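Local coordinates for monosaccharide ABC transporter substrate-binding protein, CUT2 family (Bradyrhizobium sp., PDB 4YHS), which probably captures a sugar or related small solute outside the cytoplasmic membrane and hands it to a CUT2-family ABC importer, at residues Pro58-Lys69 against Gly88-Tyr99. Sequence-based numbering, arbitrary orientation.
Sequences PWKLCVSFPHMK and GVKMNLVEAGGY
L93 packs against V63 and F65 on the face that helix 71-87 covers: its CD1 sits 3.8 Å from V63 CG1 and squarely over the centre of the F65 ring, a CH-pi contact only 11° off the ring normal. The other branch, CD2, meets the selenomethionine methyl CE of M68 at 3.6 Å. The backbones pair in parallel register along the whole length, from K90 N to W59 O through to A96 N to F65 O, the last bent to 143°. Strand 60-65, helix 71-87 and strand 90-95 form a beta-alpha-beta unit of one lobe of the periplasmic-binding-protein fold, and the loop after strand 90-95 runs on to Y99, whose side chain lies near a bound bis-tris. There P66 CB lies over one Y99 face, and the H67 and Y99 rings meet obliquely, H67 NE2 3.6 Å from Y99 CE2, while H67 ND1 accepts K69 N at 2.9 Å. With an alanine in place of H67, K69 N is likely to lose that acceptor and a gap to open beside Y99. The solvent side is looser: waters join E95 OE2 to M68 N and K69 NZ to G97 O. At the far end exposed K90 bends at chi3 and chi4 (81°), and its NZ donates a 2.6 Å hydrogen bond to P58 O.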
loop_
_atom_site.group_PDB
_atom_site.type_symbol
_atom_site.label_atom_id
_atom_site.label_comp_id
_atom_site.label_asym_id
_atom_site.label_seq_id
_atom_site.Cartn_x
_atom_site.Cartn_y
_atom_site.Cartn_z
ATOM N N PRO A 58 22.585 -8.142 -16.991
ATOM C CA PRO A 58 22.495 -7.604 -15.631
ATOM C C PRO A 58 22.220 -6.101 -15.638
ATOM O O PRO A 58 23.075 -5.279 -15.265
ATOM C CB PRO A 58 23.869 -7.939 -15.023
ATOM C CG PRO A 58 24.638 -8.686 -16.089
ATOM C CD PRO A 58 23.981 -8.400 -17.383
ATOM N N TRP A 59 21.005 -5.743 -16.043
ATOM C CA TRP A 59 20.588 -4.346 -16.046
ATOM C C TRP A 59 20.890 -3.688 -14.702
ATOM O O TRP A 59 20.760 -4.312 -13.655
ATOM C CB TRP A 59 19.096 -4.230 -16.354
ATOM C CG TRP A 59 18.712 -4.836 -17.672
ATOM C CD1 TRP A 59 18.046 -6.012 -17.882
ATOM C CD2 TRP A 59 18.987 -4.292 -18.957
ATOM N NE1 TRP A 59 17.887 -6.235 -19.226
ATOM C CE2 TRP A 59 18.468 -5.197 -19.913
ATOM C CE3 TRP A 59 19.638 -3.139 -19.394
ATOM C CZ2 TRP A 59 18.555 -4.967 -21.270
ATOM C CZ3 TRP A 59 19.727 -2.910 -20.752
ATOM C CH2 TRP A 59 19.191 -3.822 -21.677
ATOM N N LYS A 60 21.341 -2.440 -14.746
ATOM C CA LYS A 60 21.480 -1.630 -13.538
ATOM C C LYS A 60 20.228 -0.808 -13.249
ATOM O O LYS A 60 19.802 -0.015 -14.084
ATOM C CB LYS A 60 22.665 -0.680 -13.669
ATOM C CG LYS A 60 24.033 -1.355 -13.596
ATOM C CD LYS A 60 25.185 -0.320 -13.481
ATOM C CE LYS A 60 25.117 0.582 -12.229
ATOM N NZ LYS A 60 25.820 0.013 -11.035
ATOM N N LEU A 61 19.661 -0.987 -12.056
ATOM C CA LEU A 61 18.435 -0.298 -11.670
ATOM C C LEU A 61 18.715 0.590 -10.481
ATOM O O LEU A 61 19.111 0.097 -9.424
ATOM C CB LEU A 61 17.319 -1.276 -11.279
ATOM C CG LEU A 61 16.944 -2.356 -12.304
ATOM C CD1 LEU A 61 15.801 -3.196 -11.786
ATOM C CD2 LEU A 61 16.613 -1.751 -13.656
ATOM N N CYS A 62 18.514 1.889 -10.653
ATOM C CA CYS A 62 18.595 2.814 -9.519
ATOM C C CYS A 62 17.226 2.842 -8.867
ATOM O O CYS A 62 16.219 3.044 -9.563
ATOM C CB CYS A 62 19.030 4.215 -9.965
ATOM S SG CYS A 62 18.846 5.449 -8.667
ATOM N N VAL A 63 17.168 2.613 -7.550
ATOM C CA VAL A 63 15.895 2.614 -6.833
ATOM C C VAL A 63 15.974 3.692 -5.754
ATOM O O VAL A 63 16.840 3.639 -4.886
ATOM C CB VAL A 63 15.560 1.239 -6.205
ATOM C CG1 VAL A 63 14.130 1.261 -5.622
ATOM C CG2 VAL A 63 15.682 0.154 -7.258
ATOM N N SER A 64 15.048 4.650 -5.816
ATOM C CA SER A 64 15.001 5.798 -4.894
ATOM C C SER A 64 13.762 5.746 -3.998
ATOM O O SER A 64 12.620 5.772 -4.483
ATOM C CB SER A 64 15.034 7.098 -5.708
ATOM O OG SER A 64 14.740 8.243 -4.926
ATOM N N PHE A 65 14.005 5.601 -2.696
ATOM C CA PHE A 65 12.959 5.473 -1.688
ATOM C C PHE A 65 12.830 6.771 -0.917
ATOM O O PHE A 65 13.811 7.517 -0.785
ATOM C CB PHE A 65 13.292 4.360 -0.702
ATOM C CG PHE A 65 12.769 2.985 -1.082
ATOM C CD1 PHE A 65 12.484 2.645 -2.373
ATOM C CD2 PHE A 65 12.577 2.029 -0.079
ATOM C CE1 PHE A 65 11.995 1.341 -2.667
ATOM C CE2 PHE A 65 12.116 0.771 -0.356
ATOM C CZ PHE A 65 11.820 0.415 -1.624
ATOM N N PRO A 66 11.628 7.059 -0.403
ATOM C CA PRO A 66 11.451 8.244 0.447
ATOM C C PRO A 66 12.209 8.139 1.775
ATOM O O PRO A 66 12.671 9.158 2.314
ATOM C CB PRO A 66 9.938 8.275 0.683
ATOM C CG PRO A 66 9.505 6.850 0.523
ATOM C CD PRO A 66 10.393 6.276 -0.536
ATOM N N HIS A 67 12.343 6.911 2.273
ATOM C CA HIS A 67 12.929 6.617 3.581
ATOM C C HIS A 67 12.925 5.096 3.758
ATOM O O HIS A 67 12.418 4.365 2.899
ATOM C CB HIS A 67 12.155 7.308 4.707
ATOM C CG HIS A 67 10.744 6.819 4.885
ATOM N ND1 HIS A 67 10.437 5.581 5.410
ATOM C CD2 HIS A 67 9.559 7.416 4.610
ATOM C CE1 HIS A 67 9.121 5.435 5.454
ATOM N NE2 HIS A 67 8.566 6.539 4.981
HETATM N N MSE A 68 13.448 4.627 4.882
HETATM C CA MSE A 68 13.420 3.202 5.247
HETATM C C MSE A 68 13.080 3.112 6.716
HETATM O O MSE A 68 13.719 2.379 7.484
HETATM C CB MSE A 68 14.776 2.529 4.962
HETATM C CG MSE A 68 14.773 1.032 5.065
HETATM SE SE MSE A 68 13.866 0.330 3.477
HETATM C CE MSE A 68 15.231 0.704 2.127
ATOM N N LYS A 69 12.083 3.885 7.109
ATOM C CA LYS A 69 11.740 4.071 8.524
ATOM C C LYS A 69 10.652 3.162 9.065
ATOM O O LYS A 69 10.491 3.059 10.284
ATOM C CB LYS A 69 11.312 5.525 8.768
ATOM C CG LYS A 69 12.473 6.473 8.647
ATOM C CD LYS A 69 12.045 7.931 8.397
ATOM C CE LYS A 69 11.650 8.583 9.660
ATOM N NZ LYS A 69 10.956 9.889 9.416
ATOM N N GLY A 88 18.090 -11.622 -12.010
ATOM C CA GLY A 88 19.508 -11.499 -12.338
ATOM C C GLY A 88 19.985 -10.086 -12.646
ATOM O O GLY A 88 20.901 -9.904 -13.459
ATOM N N VAL A 89 19.406 -9.079 -11.996
ATOM C CA VAL A 89 19.777 -7.699 -12.320
ATOM C C VAL A 89 20.385 -7.061 -11.078
ATOM O O VAL A 89 20.308 -7.631 -9.996
ATOM C CB VAL A 89 18.565 -6.888 -12.861
ATOM C CG1 VAL A 89 18.105 -7.478 -14.197
ATOM C CG2 VAL A 89 17.421 -6.826 -11.844
ATOM N N LYS A 90 21.011 -5.902 -11.260
ATOM C CA LYS A 90 21.737 -5.203 -10.198
ATOM C C LYS A 90 20.980 -3.998 -9.721
ATOM O O LYS A 90 20.815 -3.029 -10.458
ATOM C CB LYS A 90 23.119 -4.730 -10.670
ATOM C CG LYS A 90 24.030 -5.796 -11.293
ATOM C CD LYS A 90 25.422 -5.204 -11.618
ATOM C CE LYS A 90 25.930 -5.564 -13.029
ATOM N NZ LYS A 90 25.361 -4.706 -14.129
HETATM N N MSE A 91 20.542 -4.061 -8.476
HETATM C CA MSE A 91 19.825 -2.966 -7.845
HETATM C C MSE A 91 20.807 -2.114 -7.054
HETATM O O MSE A 91 21.697 -2.642 -6.407
HETATM C CB MSE A 91 18.725 -3.504 -6.916
HETATM C CG MSE A 91 18.269 -2.481 -5.843
HETATM SE SE MSE A 91 17.185 -3.287 -4.500
HETATM C CE MSE A 91 18.685 -3.953 -3.442
ATOM N N ASN A 92 20.644 -0.798 -7.129
ATOM C CA ASN A 92 21.381 0.138 -6.274
ATOM C C ASN A 92 20.297 0.988 -5.624
ATOM O O ASN A 92 19.674 1.809 -6.298
ATOM C CB ASN A 92 22.385 0.967 -7.098
ATOM C CG ASN A 92 22.688 2.322 -6.490
ATOM O OD1 ASN A 92 22.987 2.437 -5.299
ATOM N ND2 ASN A 92 22.625 3.366 -7.317
ATOM N N LEU A 93 19.999 0.735 -4.345
ATOM C CA LEU A 93 18.891 1.435 -3.698
ATOM C C LEU A 93 19.430 2.508 -2.772
ATOM O O LEU A 93 20.403 2.268 -2.049
ATOM C CB LEU A 93 18.005 0.477 -2.908
ATOM C CG LEU A 93 16.702 1.058 -2.321
ATOM C CD1 LEU A 93 15.617 -0.001 -2.312
ATOM C CD2 LEU A 93 16.914 1.595 -0.890
ATOM N N VAL A 94 18.829 3.695 -2.868
ATOM C CA VAL A 94 19.127 4.839 -2.022
ATOM C C VAL A 94 17.813 5.316 -1.376
ATOM O O VAL A 94 16.726 5.109 -1.932
ATOM C CB VAL A 94 19.816 5.976 -2.833
ATOM C CG1 VAL A 94 21.170 5.471 -3.350
ATOM C CG2 VAL A 94 18.938 6.447 -3.992
ATOM N N GLU A 95 17.895 5.875 -0.165
ATOM C CA GLU A 95 16.701 6.389 0.526
ATOM C C GLU A 95 17.008 7.761 1.149
ATOM O O GLU A 95 18.113 7.993 1.671
ATOM C CB GLU A 95 16.212 5.396 1.574
ATOM C CG GLU A 95 17.220 5.081 2.644
ATOM C CD GLU A 95 17.163 6.013 3.811
ATOM O OE1 GLU A 95 18.131 5.969 4.574
ATOM O OE2 GLU A 95 16.162 6.778 3.984
ATOM N N ALA A 96 16.023 8.662 1.087
ATOM C CA ALA A 96 16.289 10.080 1.339
ATOM C C ALA A 96 16.164 10.464 2.804
ATOM O O ALA A 96 16.488 11.588 3.171
ATOM C CB ALA A 96 15.371 10.945 0.514
ATOM N N GLY A 97 15.727 9.530 3.628
ATOM C CA GLY A 97 15.665 9.743 5.055
ATOM C C GLY A 97 14.380 10.339 5.612
ATOM O O GLY A 97 14.283 10.554 6.806
ATOM N N GLY A 98 13.363 10.542 4.786
ATOM C CA GLY A 98 12.113 11.067 5.307
ATOM C C GLY A 98 11.336 11.870 4.295
ATOM O O GLY A 98 11.903 12.365 3.323
ATOM N N TYR A 99 10.035 12.006 4.524
ATOM C CA TYR A 99 9.192 12.767 3.610
ATOM C C TYR A 99 9.436 14.281 3.672
ATOM O O TYR A 99 8.887 15.035 2.866
ATOM C CB TYR A 99 7.720 12.436 3.869
ATOM C CG TYR A 99 7.248 11.180 3.151
ATOM C CD1 TYR A 99 7.165 11.143 1.766
ATOM C CD2 TYR A 99 6.888 10.043 3.859
ATOM C CE1 TYR A 99 6.750 9.996 1.103
ATOM C CE2 TYR A 99 6.454 8.877 3.203
ATOM C CZ TYR A 99 6.396 8.873 1.822
ATOM O OH TYR A 99 5.999 7.762 1.140
HETATM O O HOH W 1 22.731 -0.751 -10.213
HETATM O O HOH W 2 14.962 6.474 6.408
HETATM O O HOH W 3 13.203 11.444 9.022
#